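Local coordinates for protein TBC1 domain family member 22A (Homo sapiens, PDB 2QFZ) that probably acts as a GTPase-activating protein for Rab-family GTPases through its TBC domain, forms homodimers and binds 14-3-3 proteins, at residues Leu63-Leu67 with Leu78-Gln82. Residues are numbered along the deposited sequence; the frame is centred on the assembly and turned at random.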
loop_
_atom_site.group_PDB
_atom_site.type_symbol
_atom_site.label_atom_id
_atom_site.label_comp_id
_atom_site.label_asym_id
_atom_site.label_seq_id
_atom_site.Cartn_x
_atom_site.Cartn_y
_atom_site.Cartn_z
ATOM N N LEU A 63 1.020 13.767 -4.725
ATOM C CA LEU A 63 1.925 13.426 -3.630
ATOM C C LEU A 63 2.926 12.348 -4.040
ATOM O O LEU A 63 4.044 12.362 -3.581
ATOM C CB LEU A 63 1.141 12.989 -2.380
ATOM C CG LEU A 63 0.417 14.045 -1.563
ATOM C CD1 LEU A 63 -0.377 13.402 -0.413
ATOM C CD2 LEU A 63 1.398 15.041 -1.030
ATOM N N SER A 64 2.541 11.456 -4.948
ATOM C CA SER A 64 3.463 10.477 -5.500
ATOM C C SER A 64 4.380 11.013 -6.601
ATOM O O SER A 64 5.253 10.280 -7.069
ATOM C CB SER A 64 2.695 9.345 -6.126
ATOM O OG SER A 64 2.108 9.824 -7.334
ATOM N N GLY A 65 4.153 12.242 -7.056
ATOM C CA GLY A 65 4.924 12.826 -8.151
ATOM C C GLY A 65 4.536 12.378 -9.551
ATOM O O GLY A 65 5.289 12.572 -10.502
ATOM N N TYR A 66 3.381 11.754 -9.695
ATOM C CA TYR A 66 2.920 11.306 -11.022
ATOM C C TYR A 66 2.504 12.531 -11.869
ATOM O O TYR A 66 2.843 12.635 -13.051
ATOM C CB TYR A 66 1.766 10.312 -10.845
ATOM C CG TYR A 66 1.130 9.799 -12.103
ATOM C CD1 TYR A 66 1.898 9.302 -13.139
ATOM C CD2 TYR A 66 -0.269 9.790 -12.249
ATOM C CE1 TYR A 66 1.288 8.824 -14.338
ATOM C CE2 TYR A 66 -0.879 9.300 -13.420
ATOM C CZ TYR A 66 -0.077 8.832 -14.465
ATOM O OH TYR A 66 -0.642 8.327 -15.616
ATOM N N LEU A 67 1.768 13.445 -11.248
ATOM C CA LEU A 67 1.385 14.656 -11.881
ATOM C C LEU A 67 2.122 15.824 -11.243
ATOM O O LEU A 67 2.376 15.812 -10.034
ATOM C CB LEU A 67 -0.113 14.868 -11.796
ATOM C CG LEU A 67 -0.960 13.932 -12.674
ATOM C CD1 LEU A 67 -2.399 14.361 -12.623
ATOM C CD2 LEU A 67 -0.470 13.862 -14.111
ATOM N N LEU A 78 -0.109 13.941 -18.082
ATOM C CA LEU A 78 -0.975 12.760 -17.936
ATOM C C LEU A 78 -1.160 12.049 -19.258
ATOM O O LEU A 78 -1.000 10.840 -19.351
ATOM C CB LEU A 78 -2.346 13.204 -17.368
ATOM C CG LEU A 78 -3.301 12.127 -16.837
ATOM C CD1 LEU A 78 -2.621 11.305 -15.803
ATOM C CD2 LEU A 78 -4.568 12.776 -16.270
ATOM N N GLN A 79 -1.572 12.772 -20.289
ATOM C CA GLN A 79 -1.709 12.136 -21.575
ATOM C C GLN A 79 -0.395 11.491 -22.047
ATOM O O GLN A 79 -0.397 10.398 -22.566
ATOM C CB GLN A 79 -2.229 13.108 -22.642
ATOM C CG GLN A 79 -2.708 12.355 -23.875
ATOM C CD GLN A 79 -2.840 13.215 -25.146
ATOM O OE1 GLN A 79 -1.932 13.978 -25.504
ATOM N NE2 GLN A 79 -3.971 13.046 -25.859
ATOM N N ARG A 80 0.728 12.161 -21.882
ATOM C CA ARG A 80 1.993 11.553 -22.367
ATOM C C ARG A 80 2.402 10.310 -21.564
ATOM O O ARG A 80 2.820 9.321 -22.152
ATOM C CB ARG A 80 3.104 12.603 -22.446
ATOM C CG ARG A 80 2.708 13.669 -23.473
ATOM C CD ARG A 80 3.787 14.463 -23.981
ATOM N NE ARG A 80 3.880 15.818 -23.452
ATOM C CZ ARG A 80 3.924 16.943 -24.191
ATOM N NH1 ARG A 80 4.078 18.105 -23.598
ATOM N NH2 ARG A 80 3.779 16.925 -25.492
ATOM N N LYS A 81 2.225 10.332 -20.240
ATOM C CA LYS A 81 2.546 9.127 -19.419
ATOM C C LYS A 81 1.597 7.981 -19.719
ATOM O O LYS A 81 2.002 6.838 -19.773
ATOM C CB LYS A 81 2.575 9.466 -17.939
ATOM C CG LYS A 81 3.735 10.340 -17.536
ATOM C CD LYS A 81 3.821 10.500 -16.047
ATOM C CE LYS A 81 4.969 11.405 -15.615
ATOM N NZ LYS A 81 5.068 11.559 -14.118
ATOM N N GLN A 82 0.319 8.276 -19.943
ATOM C CA GLN A 82 -0.612 7.235 -20.326
ATOM C C GLN A 82 -0.216 6.607 -21.684
ATOM O O GLN A 82 -0.173 5.393 -21.807
ATOM C CB GLN A 82 -2.045 7.768 -20.369
ATOM C CG GLN A 82 -2.698 7.923 -18.975
ATOM C CD GLN A 82 -3.860 8.871 -18.986
ATOM O OE1 GLN A 82 -4.144 9.527 -20.003
ATOM N NE2 GLN A 82 -4.543 8.968 -17.850
#
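In the all-helical Rab-GAP TBC domain, the Schellman motif that ends helix 56-63 hands the chain to a loop whose Tyr66 packs on Leu78 and Lys81 of helix 74-91, and whose Leu67 packs on Leu78. Gly65, with phi 79°, takes the left-handed turn of that motif easily because it has no CB. With CG anti to the backbone N (chi1 177°), the far end of the Tyr66 ring reaches helix 74-91, while Lys81 runs past it in the opposite direction. The extended lysine chain lays CD 3.5 Å from Tyr66 CE1, and its length brings NZ back to the loop backbone, where NZ donates a hydrogen bond to Tyr66 O (2.7 Å), the nitrogen sitting 23° out of the carbonyl plane. Leu78 crosses the ring at about a right angle, its CD1 lying 3.6 Å from Tyr66 CE2; the same methyl meets Leu67 CD2 at 3.7 Å, and an apolar group suits this spot between the ring and Leu67. Tyr66 OH and Gln82 NE2 both hydrogen-bond to Asp190 OD1 on helix 181-200, and Trp193 of that helix meets the tyrosine ring. With an alanine in place of Tyr66, Leu78 CD1 and the lysine methylenes would probably face a gap and Asp190 would probably lose its hydroxyl partner. The contact thus joins a Schellman-ended helix and its following loop to the next helix of the all-helical TBC domain.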